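Local coordinates for receptor-type tyrosine-protein phosphatase C (Rattus norvegicus, PDB 5FN8) that acts as a receptor tyrosine phosphatase, probably required for T-cell activation through the antigen receptor, represented here by its extracellular fibronectin type III domains d3 and d4, at residues 63-68 / 125-130; 96-101 / 169-174; 112-117 / 155-160. All coordinates share one frame; numbering follows the deposited sequence.

How the contacts relate
The three contacts lie along the two-domain rod, two at the d3-d4 junction and one toward the far end of d4. Contact 1 sets a d3 loop against the loop leading into strand 130-137 of d4. Contact 2, its centre about 9 Å away, packs the interdomain connection against the end of strand 162-170 and the loop after it; the two contacts touch, with probable backbone hydrogen bonds joining Glu128 to Asn171 and Arg130 to Tyr170. Contact 3 has its centre about 26 Å from that of contact 2 and 34 Å from that of contact 1. It lies wholly within d4, nested inside the loop closed by contact 2, whereas the segments of contact 1 alternate with both.

Contact 1. Residues 63-68 / 125-130; sequences RPYTEY and NGPEAR. With NAG (2-acetamido-2-deoxy-beta-D-glucopyranose), chain G.
The backbones come closest at Pro64 and Asn125, whose CA atoms are 5.1 Å apart, and no hydrogen bond crosses between residues 63-68 and 125-130. Contact is therefore van der Waals packing. The Pro64 ring lies alongside the Asn125 side chain, both pointing the same way, with Pro64 CD 3.7 Å from Asn125 OD1. At the other end of that amide, ND2 donates to the carbonyl of Arg97 in the interdomain connection, which holds the side chain beside the proline. Tyr65 reaches further along the loop. Its CB sits 3.6 Å from the backbone O of Asn125, and a chi1 of -155° turns CG to the far side from its own nitrogen and sends the ring past Gly126, which it meets obliquely, toward Pro127. Pro127 CD stands 3.9 Å from the centroid of the Tyr65 ring and 11° off its normal, a CH-pi contact over the face, while Tyr65 OH is 3.5 Å from Pro127 CB. A flat ring suits a proline because the CH groups next to the imide nitrogen are slightly polarised. Tyr65 and Asn125 both have positive phi, a conformation that asparagine tolerates readily. The 63-68 segment spans the loop into strand 67-76, and Tyr68, at the start of that strand, makes the tyrosine corner of the fibronectin type III fold: its OH accepts a nearly straight 2.9 Å hydrogen bond from Arg63 N, so the ring ties the loop back on itself and presents Pro64 and Tyr65 to d4. Tyr68 also lies in a strand that continues the sheet antiparallel into the second subunit. At the opposite end of 125-130, the Arg130 guanidinium has O6 of the chain G N-acetylglucosamine over one face, 3.4 Å from CZ, and Arg130 NE donates to Asn146 OD1.

Contact 2. Residues 96-101 / 169-174; sequences ARPGKV and FYNGEY. With NAG (2-acetamido-2-deoxy-beta-D-glucopyranose), chain H; NAG (2-acetamido-2-deoxy-beta-D-glucopyranose), chain G.
Pro98, Phe169 and Tyr174 contribute most of the interface between the interdomain connection and the end of strand 162-170. Pro98 is wedged between the other two. Its CB lies 3.5 Å from Phe169 CD2 and its CG comes up at the edge of that ring, while its CD is 4.0 Å from Tyr174 CB. A compact, rigid proline suits this slot, having no N-H to leave unpaired in a buried, extended part of the chain. Phe169 also meets the Tyr131 ring edge-to-face. Tyr174 lays its ring obliquely on the backbone of Ala96 and Arg97, with Tyr174 CD2 3.4 Å from Ala96 O. That same oxygen takes a 2.7 Å bond from Asn171 ND2, nearly along its C=O axis and in the plane of the donating amide. The other end of this amide, Asn171 OD1, forms an Asx turn with Glu173 N, which donates in the carbonyl plane (3.1 Å), and, with Tyr174 N as a second donor above that plane (2.9 Å), an Asx motif. Gly172 follows with positive phi, easy for a residue without a side chain, and its N lies over one face of the Tyr170 ring; the acetamide of the chain G N-acetylglucosamine occupies the opposite face. A water bridges Gly99 O and Phe169 N, and Arg97 N donates to O7 of the chain H sugar (3.0 Å). With Ile124 O as a further acceptor for ND2, both ends of the buried Asn171 amide are engaged, so its rotation is fixed and the loop is locked to the domain junction.

Contact 3. Residues 112-117 / 155-160; sequences NSINVT and DNLYYS. With NAG (2-acetamido-2-deoxy-beta-D-glucopyranose), chain I.
Two torsions bring the main groups of this contact together: a chi1 of 71° brings the Asn112 amide beside Leu157 O and nearly parallel to the Tyr159 ring, and a chi1 of -57° turns Leu157 CG inward to the strand that starts at Ile114. Asn112 CB lies over the Tyr159 face, offset toward the rim and 4.0 Å from the ring centroid, in a CH-pi contact. From the same residue, ND2 makes a weak 3.4 Å bond to Leu157 O, and the main-chain O takes a good one from Leu157 N, 3.0 Å long with an angle of 161° at the hydrogen. A water completes the polar frame, donating to Asn112 OD1 at 2.6 Å and accepting from Asn156 N. Asn156 has positive phi, which an asparagine allows easily. On the side toward the core, Ile114 CG1 meets Leu157 CD1 at 3.8 Å, the two side chains crossing at about a right angle, and Ser113 OG rests 3.4 Å from Asp155 CB. The loop 155-160 follows strand 151-154 and leads to strand 162-170; it belongs to the tyrosine corner of d4, where Tyr163 OH bonds Tyr158 N. Leu157 also packs on Tyr163. Next along the strand, Asn115 ND2 carries the chain I N-acetylglucosamine through a 1.4 Å covalent bond to sugar C1, and Asn115 CB points away from residues 155-160. The chemistry is thus divided: apolar carbons fill the inner side, while on the outer side Asn112 accepts from Leu157 N, reaches Asn156 N through a water and bonds weakly to Leu157 O.

Contact 1. Residues 63-68 / 125-130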
loop_
_atom_site.group_PDB
_atom_site.type_symbol
_atom_site.label_atom_id
_atom_site.label_comp_id
_atom_site.label_asym_id
_atom_site.label_seq_id
_atom_site.Cartn_x
_atom_site.Cartn_y
_atom_site.Cartn_z
ATOM N N ARG B 63 2.574 -1.750 -9.638
ATOM C CA ARG B 63 3.097 -0.778 -8.661
ATOM C C ARG B 63 4.608 -0.635 -8.876
ATOM O O ARG B 63 5.276 -1.635 -9.163
ATOM C CB ARG B 63 2.843 -1.223 -7.188
ATOM C CG ARG B 63 1.490 -1.887 -6.891
ATOM C CD ARG B 63 0.339 -0.961 -6.484
ATOM N NE ARG B 63 -0.644 -1.705 -5.675
ATOM C CZ ARG B 63 -1.676 -2.413 -6.150
ATOM N NH1 ARG B 63 -1.913 -2.464 -7.458
ATOM N NH2 ARG B 63 -2.478 -3.070 -5.319
ATOM N N PRO B 64 5.202 0.566 -8.642
ATOM C CA PRO B 64 6.669 0.699 -8.783
ATOM C C PRO B 64 7.427 -0.054 -7.711
ATOM O O PRO B 64 6.896 -0.306 -6.620
ATOM C CB PRO B 64 6.887 2.201 -8.707
ATOM C CG PRO B 64 5.540 2.809 -9.049
ATOM C CD PRO B 64 4.595 1.885 -8.356
ATOM N N TYR B 65 8.649 -0.492 -8.069
ATOM C CA TYR B 65 9.584 -1.241 -7.227
ATOM C C TYR B 65 8.961 -2.460 -6.502
ATOM O O TYR B 65 9.190 -2.707 -5.316
ATOM C CB TYR B 65 10.382 -0.267 -6.305
ATOM C CG TYR B 65 11.720 -0.841 -5.892
ATOM C CD1 TYR B 65 12.777 -0.918 -6.793
ATOM C CD2 TYR B 65 11.911 -1.369 -4.617
ATOM C CE1 TYR B 65 13.982 -1.527 -6.446
ATOM C CE2 TYR B 65 13.130 -1.935 -4.240
ATOM C CZ TYR B 65 14.165 -2.010 -5.158
ATOM O OH TYR B 65 15.378 -2.550 -4.791
ATOM N N THR B 66 8.134 -3.211 -7.235
ATOM C CA THR B 66 7.447 -4.385 -6.723
ATOM C C THR B 66 7.913 -5.610 -7.498
ATOM O O THR B 66 8.059 -5.553 -8.714
ATOM C CB THR B 66 5.918 -4.153 -6.730
ATOM O OG1 THR B 66 5.616 -3.048 -5.883
ATOM C CG2 THR B 66 5.129 -5.351 -6.220
ATOM N N GLU B 67 8.185 -6.695 -6.773
ATOM C CA GLU B 67 8.536 -8.000 -7.331
ATOM C C GLU B 67 7.253 -8.698 -7.753
ATOM O O GLU B 67 6.277 -8.719 -6.991
ATOM C CB GLU B 67 9.246 -8.861 -6.277
ATOM C CG GLU B 67 10.571 -9.430 -6.756
ATOM C CD GLU B 67 11.790 -8.816 -6.101
ATOM O OE1 GLU B 67 11.791 -8.675 -4.856
ATOM O OE2 GLU B 67 12.768 -8.521 -6.826
ATOM N N TYR B 68 7.245 -9.243 -8.980
ATOM C CA TYR B 68 6.120 -9.975 -9.521
ATOM C C TYR B 68 6.549 -11.292 -10.134
ATOM O O TYR B 68 7.706 -11.470 -10.525
ATOM C CB TYR B 68 5.432 -9.182 -10.625
ATOM C CG TYR B 68 4.672 -7.970 -10.177
ATOM C CD1 TYR B 68 3.333 -8.062 -9.810
ATOM C CD2 TYR B 68 5.261 -6.702 -10.210
ATOM C CE1 TYR B 68 2.615 -6.937 -9.432
ATOM C CE2 TYR B 68 4.541 -5.562 -9.863
ATOM C CZ TYR B 68 3.230 -5.691 -9.439
ATOM O OH TYR B 68 2.522 -4.570 -9.114
ATOM N N ASN B 125 7.911 3.651 -3.379
ATOM C CA ASN B 125 8.350 3.389 -4.767
ATOM C C ASN B 125 9.823 3.147 -5.002
ATOM O O ASN B 125 10.303 3.311 -6.131
ATOM C CB ASN B 125 7.814 4.481 -5.716
ATOM C CG ASN B 125 6.319 4.609 -5.701
ATOM O OD1 ASN B 125 5.600 3.678 -5.322
ATOM N ND2 ASN B 125 5.813 5.764 -6.130
ATOM N N GLY B 126 10.526 2.736 -3.966
ATOM C CA GLY B 126 11.960 2.495 -4.073
ATOM C C GLY B 126 12.506 1.708 -2.908
ATOM O O GLY B 126 11.765 1.456 -1.951
ATOM N N PRO B 127 13.824 1.383 -2.927
ATOM C CA PRO B 127 14.407 0.541 -1.856
ATOM C C PRO B 127 14.677 1.149 -0.493
ATOM O O PRO B 127 14.853 0.383 0.467
ATOM C CB PRO B 127 15.716 0.032 -2.471
ATOM C CG PRO B 127 16.103 1.079 -3.435
ATOM C CD PRO B 127 14.808 1.633 -4.003
ATOM N N GLU B 128 14.810 2.491 -0.406
ATOM C CA GLU B 128 15.197 3.152 0.838
ATOM C C GLU B 128 14.182 4.175 1.308
ATOM O O GLU B 128 13.183 4.430 0.633
ATOM C CB GLU B 128 16.596 3.772 0.697
ATOM C CG GLU B 128 17.697 2.738 0.502
ATOM C CD GLU B 128 18.735 3.124 -0.531
ATOM O OE1 GLU B 128 19.325 4.224 -0.408
ATOM O OE2 GLU B 128 18.984 2.308 -1.451
ATOM N N ALA B 129 14.446 4.753 2.496
ATOM C CA ALA B 129 13.594 5.737 3.114
ATOM C C ALA B 129 14.425 6.803 3.839
ATOM O O ALA B 129 14.934 6.552 4.945
ATOM C CB ALA B 129 12.616 5.063 4.063
ATOM N N ARG B 130 14.582 7.997 3.191
ATOM C CA ARG B 130 15.324 9.144 3.745
ATOM C C ARG B 130 14.570 10.425 3.577
ATOM O O ARG B 130 13.766 10.597 2.653
ATOM C CB ARG B 130 16.767 9.241 3.221
ATOM C CG ARG B 130 17.503 7.916 3.431
ATOM C CD ARG B 130 18.983 7.981 3.426
ATOM N NE ARG B 130 19.519 8.954 4.379
ATOM C CZ ARG B 130 19.990 8.665 5.584
ATOM N NH1 ARG B 130 19.928 7.429 6.046
ATOM N NH2 ARG B 130 20.504 9.617 6.348
HETATM C C1 NAG G . 21.144 10.962 1.702
HETATM C C2 NAG G . 21.400 11.144 0.203
HETATM C C3 NAG G . 21.718 9.813 -0.488
HETATM C C4 NAG G . 22.718 8.985 0.312
HETATM C C5 NAG G . 22.276 8.822 1.764
HETATM C C6 NAG G . 23.297 8.093 2.612
HETATM C C7 NAG G . 20.012 12.178 -1.606
HETATM C C8 NAG G . 18.755 12.945 -1.869
HETATM N N2 NAG G . 20.181 11.737 -0.335
HETATM O O3 NAG G . 22.312 10.078 -1.756
HETATM O O4 NAG G . 22.853 7.706 -0.301
HETATM O O5 NAG G . 22.102 10.118 2.356
HETATM O O6 NAG G . 22.857 7.899 3.949
HETATM O O7 NAG G . 20.822 11.948 -2.500
#

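Contact 2. Residues 96-101 / 169-174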
loop_
_atom_site.group_PDB
_atom_site.type_symbol
_atom_site.label_atom_id
_atom_site.label_comp_id
_atom_site.label_asym_id
_atom_site.label_seq_id
_atom_site.Cartn_x
_atom_site.Cartn_y
_atom_site.Cartn_z
ATOM N N ALA B 96 10.090 4.545 -8.874
ATOM C CA ALA B 96 9.458 5.777 -9.332
ATOM C C ALA B 96 9.652 6.871 -8.254
ATOM O O ALA B 96 10.222 6.608 -7.185
ATOM C CB ALA B 96 7.969 5.526 -9.595
ATOM N N ARG B 97 9.199 8.113 -8.541
ATOM C CA ARG B 97 9.266 9.211 -7.584
ATOM C C ARG B 97 8.336 8.849 -6.433
ATOM O O ARG B 97 7.220 8.365 -6.671
ATOM C CB ARG B 97 8.787 10.525 -8.206
ATOM C CG ARG B 97 9.690 11.058 -9.303
ATOM C CD ARG B 97 9.108 12.320 -9.884
ATOM N NE ARG B 97 9.541 13.498 -9.132
ATOM C CZ ARG B 97 8.747 14.330 -8.460
ATOM N NH1 ARG B 97 7.433 14.128 -8.431
ATOM N NH2 ARG B 97 9.257 15.367 -7.812
ATOM N N PRO B 98 8.790 8.996 -5.168
ATOM C CA PRO B 98 7.884 8.710 -4.044
ATOM C C PRO B 98 6.820 9.831 -3.970
ATOM O O PRO B 98 6.871 10.825 -4.724
ATOM C CB PRO B 98 8.833 8.803 -2.832
ATOM C CG PRO B 98 9.881 9.763 -3.231
ATOM C CD PRO B 98 10.082 9.552 -4.699
ATOM N N GLY B 99 5.922 9.721 -3.001
ATOM C CA GLY B 99 4.954 10.775 -2.758
ATOM C C GLY B 99 5.504 11.791 -1.773
ATOM O O GLY B 99 6.680 11.747 -1.410
ATOM N N LYS B 100 4.658 12.722 -1.347
ATOM C CA LYS B 100 5.022 13.750 -0.385
ATOM C C LYS B 100 4.877 13.212 1.026
ATOM O O LYS B 100 4.111 12.310 1.265
ATOM C CB LYS B 100 4.169 15.003 -0.575
ATOM C CG LYS B 100 4.309 15.677 -1.931
ATOM C CD LYS B 100 3.221 16.730 -2.134
ATOM C CE LYS B 100 3.435 17.976 -1.312
ATOM N NZ LYS B 100 2.221 18.837 -1.261
ATOM N N VAL B 101 5.615 13.768 1.959
ATOM C CA VAL B 101 5.570 13.380 3.359
ATOM C C VAL B 101 4.206 13.792 3.950
ATOM O O VAL B 101 3.569 14.748 3.475
ATOM C CB VAL B 101 6.784 13.964 4.164
ATOM C CG1 VAL B 101 8.117 13.444 3.622
ATOM C CG2 VAL B 101 6.760 15.510 4.257
ATOM N N PHE B 169 11.125 13.466 0.318
ATOM C CA PHE B 169 11.408 12.063 0.608
ATOM C C PHE B 169 12.330 11.558 -0.474
ATOM O O PHE B 169 12.108 11.851 -1.653
ATOM C CB PHE B 169 10.130 11.221 0.612
ATOM C CG PHE B 169 10.346 9.817 1.133
ATOM C CD1 PHE B 169 10.398 9.564 2.499
ATOM C CD2 PHE B 169 10.402 8.735 0.263
ATOM C CE1 PHE B 169 10.537 8.256 2.980
ATOM C CE2 PHE B 169 10.564 7.446 0.746
ATOM C CZ PHE B 169 10.617 7.219 2.102
ATOM N N TYR B 170 13.348 10.804 -0.072
ATOM C CA TYR B 170 14.296 10.147 -0.960
ATOM C C TYR B 170 14.161 8.626 -0.788
ATOM O O TYR B 170 14.242 8.124 0.332
ATOM C CB TYR B 170 15.730 10.625 -0.666
ATOM C CG TYR B 170 16.765 9.965 -1.546
ATOM C CD1 TYR B 170 16.779 10.181 -2.921
ATOM C CD2 TYR B 170 17.748 9.134 -1.003
ATOM C CE1 TYR B 170 17.711 9.553 -3.742
ATOM C CE2 TYR B 170 18.690 8.503 -1.815
ATOM C CZ TYR B 170 18.684 8.737 -3.183
ATOM O OH TYR B 170 19.642 8.157 -3.988
ATOM N N ASN B 171 13.933 7.909 -1.878
ATOM C CA ASN B 171 13.707 6.460 -1.831
ATOM C C ASN B 171 14.890 5.592 -2.296
ATOM O O ASN B 171 14.716 4.423 -2.536
ATOM C CB ASN B 171 12.383 6.087 -2.564
ATOM C CG ASN B 171 12.463 6.167 -4.068
ATOM O OD1 ASN B 171 13.537 6.279 -4.656
ATOM N ND2 ASN B 171 11.328 6.117 -4.736
ATOM N N GLY B 172 16.084 6.162 -2.375
ATOM C CA GLY B 172 17.279 5.450 -2.819
ATOM C C GLY B 172 17.558 5.666 -4.286
ATOM O O GLY B 172 18.645 5.354 -4.767
ATOM N N GLU B 173 16.574 6.192 -5.017
ATOM C CA GLU B 173 16.737 6.441 -6.443
ATOM C C GLU B 173 16.118 7.759 -6.892
ATOM O O GLU B 173 16.569 8.337 -7.881
ATOM C CB GLU B 173 16.134 5.276 -7.240
ATOM C CG GLU B 173 17.092 4.110 -7.389
ATOM C CD GLU B 173 16.508 2.918 -8.095
ATOM O OE1 GLU B 173 16.283 2.994 -9.325
ATOM O OE2 GLU B 173 16.266 1.904 -7.407
ATOM N N TYR B 174 15.089 8.229 -6.189
ATOM C CA TYR B 174 14.372 9.449 -6.569
ATOM C C TYR B 174 13.979 10.272 -5.404
ATOM O O TYR B 174 13.715 9.749 -4.326
ATOM C CB TYR B 174 13.084 9.123 -7.363
ATOM C CG TYR B 174 13.343 8.463 -8.694
ATOM C CD1 TYR B 174 13.766 9.205 -9.792
ATOM C CD2 TYR B 174 13.155 7.090 -8.864
ATOM C CE1 TYR B 174 14.050 8.594 -11.010
ATOM C CE2 TYR B 174 13.405 6.469 -10.091
ATOM C CZ TYR B 174 13.830 7.227 -11.168
ATOM O OH TYR B 174 14.123 6.626 -12.372
HETATM C C1 NAG H . 7.008 6.430 -14.539
HETATM C C2 NAG H . 7.004 7.787 -13.832
HETATM C C3 NAG H . 6.584 8.877 -14.820
HETATM C C4 NAG H . 7.509 8.875 -16.034
HETATM C C5 NAG H . 7.555 7.483 -16.664
HETATM C C6 NAG H . 8.584 7.357 -17.765
HETATM C C7 NAG H . 6.725 8.300 -11.423
HETATM C C8 NAG H . 5.730 8.487 -10.316
HETATM N N2 NAG H . 6.220 7.865 -12.607
HETATM O O3 NAG H . 6.646 10.150 -14.184
HETATM O O4 NAG H . 7.070 9.823 -17.002
HETATM O O5 NAG H . 7.893 6.504 -15.667
HETATM O O6 NAG H . 9.850 7.883 -17.385
HETATM O O7 NAG H . 7.926 8.521 -11.261
HETATM C C1 NAG G . 21.144 10.962 1.702
HETATM C C2 NAG G . 21.400 11.144 0.203
HETATM C C3 NAG G . 21.718 9.813 -0.488
HETATM C C4 NAG G . 22.718 8.985 0.312
HETATM C C5 NAG G . 22.276 8.822 1.764
HETATM C C6 NAG G . 23.297 8.093 2.612
HETATM C C7 NAG G . 20.012 12.178 -1.606
HETATM C C8 NAG G . 18.755 12.945 -1.869
HETATM N N2 NAG G . 20.181 11.737 -0.335
HETATM O O3 NAG G . 22.312 10.078 -1.756
HETATM O O4 NAG G . 22.853 7.706 -0.301
HETATM O O5 NAG G . 22.102 10.118 2.356
HETATM O O6 NAG G . 22.857 7.899 3.949
HETATM O O7 NAG G . 20.822 11.948 -2.500
HETATM O O HOH W 1 8.761 13.705 -1.461
#

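Contact 3. Residues 112-117 / 155-160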
loop_
_atom_site.group_PDB
_atom_site.type_symbol
_atom_site.label_atom_id
_atom_site.label_comp_id
_atom_site.label_asym_id
_atom_site.label_seq_id
_atom_site.Cartn_x
_atom_site.Cartn_y
_atom_site.Cartn_z
ATOM N N ASN B 112 15.833 31.104 18.546
ATOM C CA ASN B 112 16.441 30.991 17.213
ATOM C C ASN B 112 16.553 29.500 16.707
ATOM O O ASN B 112 17.406 29.184 15.873
ATOM C CB ASN B 112 17.808 31.699 17.231
ATOM C CG ASN B 112 18.908 31.009 18.022
ATOM O OD1 ASN B 112 18.680 30.074 18.810
ATOM N ND2 ASN B 112 20.143 31.462 17.820
ATOM N N SER B 113 15.689 28.610 17.245
ATOM C CA SER B 113 15.637 27.160 17.019
ATOM C C SER B 113 14.224 26.732 16.552
ATOM O O SER B 113 13.237 27.185 17.134
ATOM C CB SER B 113 15.986 26.445 18.327
ATOM O OG SER B 113 16.535 25.147 18.194
ATOM N N ILE B 114 14.139 25.864 15.514
ATOM C CA ILE B 114 12.905 25.321 14.911
ATOM C C ILE B 114 13.003 23.808 14.836
ATOM O O ILE B 114 14.021 23.264 14.419
ATOM C CB ILE B 114 12.609 25.905 13.473
ATOM C CG1 ILE B 114 12.520 27.458 13.390
ATOM C CG2 ILE B 114 11.459 25.187 12.713
ATOM C CD1 ILE B 114 11.604 28.144 14.284
ATOM N N ASN B 115 11.927 23.132 15.207
ATOM C CA ASN B 115 11.807 21.677 15.134
ATOM C C ASN B 115 10.865 21.346 13.970
ATOM O O ASN B 115 9.818 22.000 13.820
ATOM C CB ASN B 115 11.283 21.098 16.461
ATOM C CG ASN B 115 12.330 20.699 17.482
ATOM O OD1 ASN B 115 13.502 21.115 17.425
ATOM N ND2 ASN B 115 11.876 19.872 18.437
ATOM N N VAL B 116 11.290 20.391 13.099
ATOM C CA VAL B 116 10.534 19.955 11.927
ATOM C C VAL B 116 10.274 18.438 12.031
ATOM O O VAL B 116 11.197 17.672 12.281
ATOM C CB VAL B 116 11.180 20.375 10.564
ATOM C CG1 VAL B 116 10.272 19.996 9.381
ATOM C CG2 VAL B 116 11.502 21.867 10.526
ATOM N N THR B 117 9.010 18.022 11.891
ATOM C CA THR B 117 8.587 16.616 11.988
ATOM C C THR B 117 7.616 16.294 10.886
ATOM O O THR B 117 6.881 17.162 10.417
ATOM C CB THR B 117 7.946 16.288 13.352
ATOM O OG1 THR B 117 6.865 17.193 13.586
ATOM C CG2 THR B 117 8.943 16.333 14.510
ATOM N N ASP B 155 18.779 24.720 14.526
ATOM C CA ASP B 155 19.178 25.758 15.465
ATOM C C ASP B 155 20.169 26.787 14.903
ATOM O O ASP B 155 20.541 26.710 13.735
ATOM C CB ASP B 155 19.638 25.127 16.794
ATOM C CG ASP B 155 20.673 24.023 16.693
ATOM O OD1 ASP B 155 21.679 24.214 15.976
ATOM O OD2 ASP B 155 20.509 22.993 17.387
ATOM N N ASN B 156 20.530 27.786 15.727
ATOM C CA ASN B 156 21.456 28.872 15.397
ATOM C C ASN B 156 21.024 29.724 14.178
ATOM O O ASN B 156 21.856 30.117 13.339
ATOM C CB ASN B 156 22.933 28.389 15.348
ATOM C CG ASN B 156 23.395 27.605 16.572
ATOM O OD1 ASN B 156 23.062 27.920 17.727
ATOM N ND2 ASN B 156 24.198 26.568 16.349
ATOM N N LEU B 157 19.710 30.034 14.113
ATOM C CA LEU B 157 19.123 30.873 13.063
ATOM C C LEU B 157 19.120 32.342 13.522
ATOM O O LEU B 157 19.435 32.622 14.684
ATOM C CB LEU B 157 17.678 30.413 12.735
ATOM C CG LEU B 157 17.450 28.960 12.287
ATOM C CD1 LEU B 157 16.006 28.599 12.431
ATOM C CD2 LEU B 157 17.854 28.736 10.827
ATOM N N TYR B 158 18.779 33.285 12.619
ATOM C CA TYR B 158 18.679 34.705 12.989
ATOM C C TYR B 158 17.360 34.888 13.759
ATOM O O TYR B 158 16.437 34.082 13.579
ATOM C CB TYR B 158 18.807 35.633 11.768
ATOM C CG TYR B 158 20.181 35.612 11.118
ATOM C CD1 TYR B 158 21.310 36.049 11.809
ATOM C CD2 TYR B 158 20.341 35.233 9.789
ATOM C CE1 TYR B 158 22.570 36.070 11.205
ATOM C CE2 TYR B 158 21.598 35.227 9.182
ATOM C CZ TYR B 158 22.707 35.663 9.887
ATOM O OH TYR B 158 23.948 35.681 9.283
ATOM N N TYR B 159 17.309 35.901 14.653
ATOM C CA TYR B 159 16.244 36.166 15.628
ATOM C C TYR B 159 14.827 36.550 15.205
ATOM O O TYR B 159 13.872 36.115 15.878
ATOM C CB TYR B 159 16.735 37.031 16.804
ATOM C CG TYR B 159 17.489 36.210 17.825
ATOM C CD1 TYR B 159 16.816 35.333 18.677
ATOM C CD2 TYR B 159 18.879 36.245 17.890
ATOM C CE1 TYR B 159 17.508 34.552 19.607
ATOM C CE2 TYR B 159 19.582 35.467 18.813
ATOM C CZ TYR B 159 18.890 34.615 19.667
ATOM O OH TYR B 159 19.560 33.817 20.569
ATOM N N SER B 160 14.658 37.385 14.167
ATOM C CA SER B 160 13.295 37.757 13.756
ATOM C C SER B 160 13.224 37.616 12.252
ATOM O O SER B 160 13.075 38.592 11.515
ATOM C CB SER B 160 12.932 39.161 14.241
ATOM O OG SER B 160 12.501 39.147 15.592
HETATM C C1 NAG I . 12.684 19.371 19.510
HETATM C C2 NAG I . 11.919 19.404 20.834
HETATM C C3 NAG I . 12.892 18.902 21.902
HETATM C C4 NAG I . 13.327 17.470 21.594
HETATM C C5 NAG I . 13.872 17.358 20.170
HETATM C C6 NAG I . 14.036 15.924 19.710
HETATM C C7 NAG I . 10.134 21.103 21.016
HETATM C C8 NAG I . 9.848 22.555 21.239
HETATM N N2 NAG I . 11.421 20.730 21.162
HETATM O O3 NAG I . 12.278 18.957 23.185
HETATM O O4 NAG I . 14.320 17.050 22.526
HETATM O O5 NAG I . 12.971 17.989 19.240
HETATM O O6 NAG I . 14.587 15.830 18.399
HETATM O O7 NAG I . 9.249 20.308 20.708
HETATM O O HOH W 2 19.717 27.697 18.602
#